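PDB 3H6X: dUTPase from Streptococcus mutans, which probably hydrolyses dUTP to dUMP and diphosphate as a magnesium-binding, trimeric enzyme of the dUTPase family. Local coordinates for residues B[3-13]-B[90-99]; B[31-42]-B[109-120]. All coordinates share one frame; numbering follows the deposited sequence.

Contact 1: B[3-13]-B[90-99]; sequences KTRGFELITDY and YNNPNNEGHI
The carboxylate of E96 grips T11 at two points: the hydroxyl OG1 donates to OE1 at 2.7 Å, on the syn lone pair, and the backbone N reaches OE2 at 3.0 Å, tilted out of the carboxylate plane. OE2 also forms a salt bridge with K53, and a water donates to OE1, so both oxygens have more than one partner. T11 can offer OG1 and N to the same group because chi1 (55°) holds the hydroxyl between the backbone N and the carbonyl carbon. Farther back along the chain, Y90 OH donates to E8 OE1 at 2.6 Å. The phenol oxygen sits above the plane of the E8 carboxylate, while K3 NZ bridges to the other oxygen, E8 OE2, at 2.6 Å. The loop 90-99, which leads into strand 100-105 of the jelly-roll barrel, is thereby fastened to strand 6-9 and to the type I turn I10-Y13. Next to the E96 grip, I10 CD1 lies over the centre of the H98 imidazole, a CH-pi contact 3.4 Å from the ring centroid, and the NE2 of that ring accepts from G51 N. Y13 meets H98 obliquely, Y13 CE2 coming within 4.1 Å of H98 CE1. Deeper in the barrel, I99 CD1 touches the edge of the F7 ring.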
loop_
_atom_site.group_PDB
_atom_site.type_symbol
_atom_site.label_atom_id
_atom_site.label_comp_id
_atom_site.label_asym_id
_atom_site.label_seq_id
_atom_site.Cartn_x
_atom_site.Cartn_y
_atom_site.Cartn_z
ATOM N N LYS B 3 1.053 25.600 -13.524
ATOM C CA LYS B 3 0.972 24.929 -12.218
ATOM C C LYS B 3 -0.041 23.791 -12.317
ATOM O O LYS B 3 -1.199 24.006 -12.672
ATOM C CB LYS B 3 0.577 25.929 -11.125
ATOM C CG LYS B 3 0.771 25.418 -9.704
ATOM C CD LYS B 3 0.125 26.369 -8.677
ATOM C CE LYS B 3 0.394 25.947 -7.241
ATOM N NZ LYS B 3 1.668 26.510 -6.773
ATOM N N THR B 4 0.421 22.583 -12.007
ATOM C CA THR B 4 -0.301 21.355 -12.259
ATOM C C THR B 4 -0.323 20.476 -10.997
ATOM O O THR B 4 -1.362 20.307 -10.360
ATOM C CB THR B 4 0.346 20.597 -13.426
ATOM O OG1 THR B 4 0.275 21.402 -14.622
ATOM C CG2 THR B 4 -0.376 19.296 -13.668
ATOM N N ARG B 5 0.833 19.948 -10.619
ATOM C CA ARG B 5 0.957 19.224 -9.348
ATOM C C ARG B 5 2.378 19.378 -8.816
ATOM O O ARG B 5 3.299 19.650 -9.585
ATOM C CB ARG B 5 0.603 17.745 -9.519
ATOM C CG ARG B 5 1.653 16.975 -10.352
ATOM C CD ARG B 5 1.099 15.607 -10.802
ATOM N NE ARG B 5 -0.017 15.750 -11.745
ATOM C CZ ARG B 5 0.137 15.902 -13.058
ATOM N NH1 ARG B 5 1.356 15.923 -13.593
ATOM N NH2 ARG B 5 -0.925 16.017 -13.834
ATOM N N GLY B 6 2.556 19.249 -7.501
ATOM C CA GLY B 6 3.895 19.359 -6.949
ATOM C C GLY B 6 3.888 19.600 -5.444
ATOM O O GLY B 6 2.844 19.453 -4.784
ATOM N N PHE B 7 5.063 19.952 -4.915
ATOM C CA PHE B 7 5.247 20.204 -3.483
ATOM C C PHE B 7 5.661 21.634 -3.229
ATOM O O PHE B 7 6.358 22.262 -4.038
ATOM C CB PHE B 7 6.358 19.305 -2.914
ATOM C CG PHE B 7 6.074 17.843 -3.047
ATOM C CD1 PHE B 7 5.282 17.203 -2.111
ATOM C CD2 PHE B 7 6.578 17.111 -4.116
ATOM C CE1 PHE B 7 5.004 15.829 -2.235
ATOM C CE2 PHE B 7 6.303 15.757 -4.241
ATOM C CZ PHE B 7 5.521 15.115 -3.291
ATOM N N GLU B 8 5.259 22.126 -2.063
ATOM C CA GLU B 8 5.704 23.428 -1.580
ATOM C C GLU B 8 6.051 23.287 -0.112
ATOM O O GLU B 8 5.471 22.467 0.594
ATOM C CB GLU B 8 4.594 24.464 -1.741
ATOM C CG GLU B 8 4.313 24.835 -3.213
ATOM C CD GLU B 8 3.069 25.674 -3.371
ATOM O OE1 GLU B 8 2.281 25.775 -2.408
ATOM O OE2 GLU B 8 2.887 26.234 -4.481
ATOM N N LEU B 9 7.017 24.071 0.352
ATOM C CA LEU B 9 7.256 24.149 1.792
ATOM C C LEU B 9 6.055 24.767 2.499
ATOM O O LEU B 9 5.453 25.736 2.000
ATOM C CB LEU B 9 8.471 25.037 2.075
ATOM C CG LEU B 9 9.819 24.512 1.602
ATOM C CD1 LEU B 9 10.922 25.522 1.886
ATOM C CD2 LEU B 9 10.129 23.173 2.279
ATOM N N ILE B 10 5.708 24.236 3.666
ATOM C CA ILE B 10 4.696 24.912 4.479
ATOM C C ILE B 10 5.349 26.146 5.091
ATOM O O ILE B 10 6.566 26.264 5.097
ATOM C CB ILE B 10 4.123 23.998 5.589
ATOM C CG1 ILE B 10 5.230 23.559 6.557
ATOM C CG2 ILE B 10 3.438 22.791 4.974
ATOM C CD1 ILE B 10 4.720 22.830 7.791
ATOM N N THR B 11 4.549 27.081 5.587
ATOM C CA THR B 11 5.116 28.320 6.082
ATOM C C THR B 11 6.105 28.118 7.242
ATOM O O THR B 11 7.005 28.926 7.423
ATOM C CB THR B 11 4.031 29.375 6.363
ATOM O OG1 THR B 11 3.073 28.835 7.256
ATOM C CG2 THR B 11 3.332 29.768 5.076
ATOM N N ASP B 12 5.957 27.025 7.993
ATOM C CA ASP B 12 6.785 26.770 9.170
ATOM C C ASP B 12 8.224 26.361 8.840
ATOM O O ASP B 12 9.078 26.316 9.727
ATOM C CB ASP B 12 6.184 25.683 10.058
ATOM C CG ASP B 12 5.059 26.197 10.934
ATOM O OD1 ASP B 12 4.917 27.439 11.076
ATOM O OD2 ASP B 12 4.339 25.341 11.489
ATOM N N TYR B 13 8.487 26.037 7.578
ATOM C CA TYR B 13 9.817 25.577 7.164
ATOM C C TYR B 13 10.304 26.348 5.949
ATOM O O TYR B 13 9.510 26.715 5.055
ATOM C CB TYR B 13 9.824 24.061 6.894
ATOM C CG TYR B 13 9.604 23.227 8.130
ATOM C CD1 TYR B 13 10.670 22.875 8.968
ATOM C CD2 TYR B 13 8.327 22.819 8.496
ATOM C CE1 TYR B 13 10.454 22.137 10.106
ATOM C CE2 TYR B 13 8.116 22.079 9.638
ATOM C CZ TYR B 13 9.177 21.736 10.438
ATOM O OH TYR B 13 8.956 21.004 11.573
ATOM N N TYR B 90 -4.188 20.132 0.820
ATOM C CA TYR B 90 -3.360 21.312 0.549
ATOM C C TYR B 90 -3.992 22.600 1.046
ATOM O O TYR B 90 -5.131 22.910 0.697
ATOM C CB TYR B 90 -3.151 21.390 -0.966
ATOM C CG TYR B 90 -2.374 22.563 -1.508
ATOM C CD1 TYR B 90 -0.992 22.658 -1.325
ATOM C CD2 TYR B 90 -3.017 23.554 -2.259
ATOM C CE1 TYR B 90 -0.275 23.733 -1.865
ATOM C CE2 TYR B 90 -2.307 24.612 -2.802
ATOM C CZ TYR B 90 -0.945 24.704 -2.602
ATOM O OH TYR B 90 -0.242 25.764 -3.157
ATOM N N ASN B 91 -3.232 23.348 1.844
ATOM C CA ASN B 91 -3.666 24.659 2.331
ATOM C C ASN B 91 -4.924 24.658 3.207
ATOM O O ASN B 91 -5.584 25.697 3.339
ATOM C CB ASN B 91 -3.821 25.648 1.170
ATOM C CG ASN B 91 -2.503 26.247 0.734
ATOM O OD1 ASN B 91 -1.506 26.170 1.454
ATOM N ND2 ASN B 91 -2.491 26.872 -0.454
ATOM N N ASN B 92 -5.247 23.522 3.823
ATOM C CA ASN B 92 -6.382 23.482 4.749
ATOM C C ASN B 92 -6.108 24.416 5.938
ATOM O O ASN B 92 -4.950 24.714 6.236
ATOM C CB ASN B 92 -6.727 22.042 5.180
ATOM C CG ASN B 92 -5.714 21.455 6.165
ATOM O OD1 ASN B 92 -4.973 20.508 5.852
ATOM N ND2 ASN B 92 -5.687 22.009 7.365
ATOM N N PRO B 93 -7.175 24.926 6.580
ATOM C CA PRO B 93 -6.996 25.936 7.628
ATOM C C PRO B 93 -6.390 25.395 8.917
ATOM O O PRO B 93 -6.006 26.216 9.758
ATOM C CB PRO B 93 -8.425 26.419 7.920
ATOM C CG PRO B 93 -9.334 25.708 6.991
ATOM C CD PRO B 93 -8.589 24.570 6.364
ATOM N N ASN B 94 -6.317 24.082 9.078
ATOM C CA ASN B 94 -5.855 23.484 10.337
ATOM C C ASN B 94 -4.337 23.317 10.385
ATOM O O ASN B 94 -3.704 23.649 11.386
ATOM C CB ASN B 94 -6.522 22.127 10.581
ATOM C CG ASN B 94 -8.021 22.231 10.773
ATOM O OD1 ASN B 94 -8.546 23.291 11.130
ATOM N ND2 ASN B 94 -8.724 21.118 10.552
ATOM N N ASN B 95 -3.736 22.798 9.313
ATOM C CA ASN B 95 -2.279 22.597 9.339
ATOM C C ASN B 95 -1.617 22.866 7.991
ATOM O O ASN B 95 -0.448 22.474 7.766
ATOM C CB ASN B 95 -1.924 21.196 9.847
ATOM C CG ASN B 95 -2.277 20.106 8.850
ATOM O OD1 ASN B 95 -2.792 20.382 7.758
ATOM N ND2 ASN B 95 -2.012 18.851 9.221
ATOM N N GLU B 96 -2.359 23.549 7.117
ATOM C CA GLU B 96 -1.850 24.020 5.826
ATOM C C GLU B 96 -1.619 22.865 4.850
ATOM O O GLU B 96 -1.066 23.079 3.764
ATOM C CB GLU B 96 -0.546 24.794 6.028
ATOM C CG GLU B 96 -0.270 25.847 4.976
ATOM C CD GLU B 96 1.016 26.615 5.251
ATOM O OE1 GLU B 96 1.172 27.172 6.363
ATOM O OE2 GLU B 96 1.862 26.685 4.346
ATOM N N GLY B 97 -2.032 21.658 5.233
ATOM C CA GLY B 97 -1.795 20.497 4.389
ATOM C C GLY B 97 -0.439 19.871 4.610
ATOM O O GLY B 97 0.054 19.092 3.789
ATOM N N HIS B 98 0.160 20.192 5.750
ATOM C CA HIS B 98 1.452 19.610 6.120
ATOM C C HIS B 98 1.363 18.092 6.129
ATOM O O HIS B 98 0.550 17.506 6.842
ATOM C CB HIS B 98 1.840 20.114 7.503
ATOM C CG HIS B 98 3.237 19.740 7.932
ATOM N ND1 HIS B 98 3.693 19.979 9.200
ATOM C CD2 HIS B 98 4.242 19.139 7.250
ATOM C CE1 HIS B 98 4.956 19.545 9.293
ATOM N NE2 HIS B 98 5.306 19.052 8.125
ATOM N N ILE B 99 2.209 17.447 5.338
ATOM C CA ILE B 99 2.220 15.999 5.248
ATOM C C ILE B 99 3.086 15.403 6.358
ATOM O O ILE B 99 4.215 15.835 6.562
ATOM C CB ILE B 99 2.778 15.565 3.879
ATOM C CG1 ILE B 99 1.807 15.979 2.764
ATOM C CG2 ILE B 99 3.035 14.043 3.848
ATOM C CD1 ILE B 99 2.434 15.923 1.386
HETATM O O HOH W 1 3.040 25.998 8.389
#

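Contact 2: B[31-42]-B[109-120]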
loop_
_atom_site.group_PDB
_atom_site.type_symbol
_atom_site.label_atom_id
_atom_site.label_comp_id
_atom_site.label_asym_id
_atom_site.label_seq_id
_atom_site.Cartn_x
_atom_site.Cartn_y
_atom_site.Cartn_z
ATOM N N ASP B 31 11.095 11.577 -3.064
ATOM C CA ASP B 31 11.511 11.212 -1.706
ATOM C C ASP B 31 11.273 12.360 -0.730
ATOM O O ASP B 31 11.947 13.385 -0.798
ATOM C CB ASP B 31 12.981 10.782 -1.702
ATOM C CG ASP B 31 13.214 9.505 -2.511
ATOM O OD1 ASP B 31 12.436 8.541 -2.340
ATOM O OD2 ASP B 31 14.186 9.460 -3.290
ATOM N N LEU B 32 10.314 12.170 0.175
ATOM C CA LEU B 32 10.037 13.144 1.225
ATOM C C LEU B 32 11.010 12.939 2.385
ATOM O O LEU B 32 11.457 11.820 2.655
ATOM C CB LEU B 32 8.576 13.033 1.707
ATOM C CG LEU B 32 7.516 13.671 0.802
ATOM C CD1 LEU B 32 7.227 12.806 -0.415
ATOM C CD2 LEU B 32 6.231 13.883 1.597
ATOM N N LYS B 33 11.347 14.032 3.060
ATOM C CA LYS B 33 12.392 14.002 4.078
ATOM C C LYS B 33 11.849 14.425 5.435
ATOM O O LYS B 33 10.782 15.022 5.522
ATOM C CB LYS B 33 13.528 14.939 3.670
ATOM C CG LYS B 33 14.332 14.435 2.463
ATOM C CD LYS B 33 15.308 15.500 1.959
ATOM C CE LYS B 33 16.210 14.921 0.863
ATOM N NZ LYS B 33 17.121 15.970 0.299
ATOM N N VAL B 34 12.597 14.083 6.487
ATOM C CA VAL B 34 12.265 14.441 7.854
ATOM C C VAL B 34 12.559 15.913 8.079
ATOM O O VAL B 34 13.669 16.347 7.844
ATOM C CB VAL B 34 13.092 13.561 8.826
ATOM C CG1 VAL B 34 12.861 13.996 10.264
ATOM C CG2 VAL B 34 12.704 12.081 8.633
ATOM N N ALA B 35 11.565 16.687 8.527
ATOM C CA ALA B 35 11.711 18.154 8.549
ATOM C C ALA B 35 12.534 18.634 9.743
ATOM O O ALA B 35 13.203 19.664 9.697
ATOM C CB ALA B 35 10.353 18.817 8.574
ATOM N N GLU B 36 12.468 17.870 10.823
ATOM C CA GLU B 36 13.203 18.224 12.027
ATOM C C GLU B 36 13.519 16.963 12.793
ATOM O O GLU B 36 12.801 15.963 12.687
ATOM C CB GLU B 36 12.376 19.147 12.912
ATOM C CG GLU B 36 11.153 18.489 13.470
ATOM C CD GLU B 36 10.383 19.391 14.427
ATOM O OE1 GLU B 36 10.730 20.599 14.533
ATOM O OE2 GLU B 36 9.423 18.875 15.058
ATOM N N ARG B 37 14.583 17.000 13.581
ATOM C CA ARG B 37 14.970 15.804 14.316
ATOM C C ARG B 37 13.778 15.228 15.084
ATOM O O ARG B 37 13.073 15.945 15.810
ATOM C CB ARG B 37 16.133 16.105 15.269
ATOM C CG ARG B 37 16.554 14.893 16.091
ATOM C CD ARG B 37 17.602 15.229 17.151
ATOM N NE ARG B 37 18.957 15.081 16.641
ATOM C CZ ARG B 37 19.847 16.071 16.584
ATOM N NH1 ARG B 37 19.525 17.292 17.011
ATOM N NH2 ARG B 37 21.066 15.848 16.099
ATOM N N THR B 38 13.549 13.929 14.921
ATOM C CA THR B 38 12.378 13.289 15.504
ATOM C C THR B 38 12.758 11.958 16.146
ATOM O O THR B 38 13.326 11.078 15.494
ATOM C CB THR B 38 11.284 13.046 14.429
ATOM O OG1 THR B 38 10.859 14.296 13.874
ATOM C CG2 THR B 38 10.081 12.346 15.025
ATOM N N GLU B 39 12.470 11.833 17.437
ATOM C CA GLU B 39 12.732 10.590 18.164
ATOM C C GLU B 39 11.486 9.710 18.213
ATOM O O GLU B 39 10.366 10.197 18.416
ATOM C CB GLU B 39 13.133 10.902 19.607
ATOM C CG GLU B 39 14.571 11.319 19.787
ATOM C CD GLU B 39 14.885 11.584 21.249
ATOM O OE1 GLU B 39 14.167 12.401 21.866
ATOM O OE2 GLU B 39 15.827 10.963 21.785
ATOM N N ILE B 40 11.689 8.405 18.055
ATOM C CA ILE B 40 10.590 7.458 18.171
ATOM C C ILE B 40 10.960 6.376 19.179
ATOM O O ILE B 40 11.861 5.569 18.930
ATOM C CB ILE B 40 10.232 6.810 16.816
ATOM C CG1 ILE B 40 10.051 7.905 15.748
ATOM C CG2 ILE B 40 8.973 5.992 16.960
ATOM C CD1 ILE B 40 9.678 7.384 14.381
ATOM N N SER B 41 10.279 6.392 20.322
ATOM C CA SER B 41 10.522 5.413 21.377
ATOM C C SER B 41 10.240 3.981 20.931
ATOM O O SER B 41 9.499 3.730 19.991
ATOM C CB SER B 41 9.679 5.739 22.618
ATOM O OG SER B 41 9.975 7.045 23.073
ATOM N N ALA B 42 10.840 3.027 21.629
ATOM C CA ALA B 42 10.577 1.618 21.370
ATOM C C ALA B 42 9.088 1.314 21.328
ATOM O O ALA B 42 8.350 1.637 22.269
ATOM C CB ALA B 42 11.265 0.750 22.444
ATOM N N GLN B 109 14.774 -0.292 20.993
ATOM C CA GLN B 109 15.596 0.882 21.299
ATOM C C GLN B 109 15.031 2.098 20.588
ATOM O O GLN B 109 14.515 1.978 19.477
ATOM C CB GLN B 109 17.018 0.686 20.810
ATOM C CG GLN B 109 17.691 -0.560 21.322
ATOM C CD GLN B 109 18.499 -0.310 22.586
ATOM O OE1 GLN B 109 19.132 0.733 22.740
ATOM N NE2 GLN B 109 18.496 -1.278 23.488
ATOM N N THR B 110 15.162 3.262 21.209
ATOM C CA THR B 110 14.720 4.503 20.580
ATOM C C THR B 110 15.436 4.692 19.252
ATOM O O THR B 110 16.646 4.460 19.153
ATOM C CB THR B 110 14.980 5.705 21.502
ATOM O OG1 THR B 110 14.119 5.590 22.638
ATOM C CG2 THR B 110 14.698 7.022 20.786
ATOM N N VAL B 111 14.680 5.076 18.222
ATOM C CA VAL B 111 15.263 5.390 16.917
ATOM C C VAL B 111 15.138 6.891 16.694
ATOM O O VAL B 111 14.098 7.473 16.980
ATOM C CB VAL B 111 14.557 4.621 15.775
ATOM C CG1 VAL B 111 15.065 5.108 14.424
ATOM C CG2 VAL B 111 14.789 3.115 15.925
ATOM N N VAL B 112 16.215 7.502 16.213
ATOM C CA VAL B 112 16.215 8.932 15.921
ATOM C C VAL B 112 16.310 9.162 14.426
ATOM O O VAL B 112 17.213 8.636 13.772
ATOM C CB VAL B 112 17.406 9.647 16.575
ATOM C CG1 VAL B 112 17.422 11.106 16.177
ATOM C CG2 VAL B 112 17.321 9.513 18.088
ATOM N N LEU B 113 15.355 9.924 13.896
ATOM C CA LEU B 113 15.409 10.376 12.515
ATOM C C LEU B 113 15.977 11.788 12.523
ATOM O O LEU B 113 15.414 12.671 13.178
ATOM C CB LEU B 113 14.003 10.379 11.914
ATOM C CG LEU B 113 13.425 8.992 11.612
ATOM C CD1 LEU B 113 11.939 9.070 11.226
ATOM C CD2 LEU B 113 14.212 8.330 10.492
ATOM N N GLU B 114 17.105 11.986 11.842
ATOM C CA GLU B 114 17.703 13.316 11.714
ATOM C C GLU B 114 16.993 14.137 10.640
ATOM O O GLU B 114 16.456 13.581 9.672
ATOM C CB GLU B 114 19.181 13.195 11.358
ATOM C CG GLU B 114 19.984 12.325 12.323
ATOM C CD GLU B 114 20.054 12.910 13.730
ATOM O OE1 GLU B 114 19.811 14.128 13.907
ATOM O OE2 GLU B 114 20.360 12.146 14.671
ATOM N N ALA B 115 16.976 15.457 10.814
ATOM C CA ALA B 115 16.459 16.351 9.778
ATOM C C ALA B 115 17.166 16.056 8.468
ATOM O O ALA B 115 18.395 15.894 8.446
ATOM C CB ALA B 115 16.681 17.811 10.160
ATOM N N GLY B 116 16.395 15.979 7.388
ATOM C CA GLY B 116 16.941 15.742 6.060
ATOM C C GLY B 116 16.976 14.289 5.613
ATOM O O GLY B 116 17.185 14.013 4.429
ATOM N N GLU B 117 16.762 13.357 6.541
ATOM C CA GLU B 117 16.756 11.937 6.180
ATOM C C GLU B 117 15.509 11.615 5.367
ATOM O O GLU B 117 14.421 12.094 5.683
ATOM C CB GLU B 117 16.789 11.042 7.425
ATOM C CG GLU B 117 18.166 10.884 8.050
ATOM C CD GLU B 117 18.178 9.928 9.245
ATOM O OE1 GLU B 117 17.110 9.470 9.681
ATOM O OE2 GLU B 117 19.275 9.627 9.747
ATOM N N ARG B 118 15.657 10.808 4.318
ATOM C CA ARG B 118 14.493 10.431 3.518
ATOM C C ARG B 118 13.648 9.415 4.278
ATOM O O ARG B 118 14.172 8.492 4.894
ATOM C CB ARG B 118 14.943 9.885 2.159
ATOM C CG ARG B 118 15.662 10.939 1.334
ATOM C CD ARG B 118 16.134 10.364 0.014
ATOM N NE ARG B 118 17.311 9.516 0.182
ATOM C CZ ARG B 118 17.801 8.747 -0.784
ATOM N NH1 ARG B 118 17.218 8.741 -1.982
ATOM N NH2 ARG B 118 18.874 7.998 -0.549
ATOM N N VAL B 119 12.338 9.585 4.243
ATOM C CA VAL B 119 11.466 8.791 5.117
ATOM C C VAL B 119 10.350 8.061 4.362
ATOM O O VAL B 119 10.053 6.910 4.670
ATOM C CB VAL B 119 10.904 9.635 6.303
ATOM C CG1 VAL B 119 9.982 10.771 5.804
ATOM C CG2 VAL B 119 10.182 8.728 7.311
ATOM N N VAL B 120 9.740 8.712 3.374
ATOM C CA VAL B 120 8.739 8.021 2.569
ATOM C C VAL B 120 8.877 8.457 1.114
ATOM O O VAL B 120 9.568 9.430 0.833
ATOM C CB VAL B 120 7.276 8.280 3.033
ATOM C CG1 VAL B 120 7.018 7.668 4.414
ATOM C CG2 VAL B 120 6.983 9.762 3.031
HETATM O O HOH W 2 18.756 15.844 3.053
HETATM O O HOH W 3 20.717 13.164 17.166
HETATM O O HOH W 4 12.940 3.487 23.740
#
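R37 and E114 run side by side across the paired segments, pointing the same way. From CB, which lies 4.1 Å from L113 O, the R37 chain passes V112, whose CG1 is 3.9 Å from R37 CG. CD brings the chain to E114, and a bend at chi3 (-90°) turns NE onto E114 OE1 in a 3.0 Å salt bridge, with NH2 beside the same oxygen. The two flat groups stand at 82°, and a water that accepts weakly from NE donates to E114 OE2. The backbones of 38-40 and 111-113 form a short antiparallel sheet, T38 and I40 being hydrogen-bonded partners of L113 and V111. Within the type II turn E114-E117, G116 N donates to V34 O at 2.8 Å; past it the strands pair again, with a beta bulge between L32 and K33. V34 fills the inner side: CG2 packs on V119 CB at 3.8 Å and on L113 CB. At the far end D31 OD2 meets R118 NH1 in a long, weak salt bridge, with E23 the stronger partner of that guanidinium. Backbone bonds and buried aliphatic groups thus join the segments, while the charged pairs lie toward the surface and probably add modestly.

In the fold
From the N terminus the chain enters contact 1 through strand 6-9, which pairs with 52-55, and soon afterwards strand 30-33 opens contact 2. Strand 38-40 follows, and the chain then runs through several barrel strands and helix 69-74 before the loop 90-99 returns to close contact 1. Strands 100-105, 111-113 and 118-126 come next, the last two closing contact 2. The two closures therefore cross rather than nest. Their centres lie about 20 Å apart, yet they touch: Y13 packs on A35 and E36, and L32 meets both F7 and I99. Contact 1 ties the N-terminal strand, which also borders the second subunit, to the loop before strand 100-105; contact 2 runs from the pair 38-40/111-113 into the four-stranded sheet.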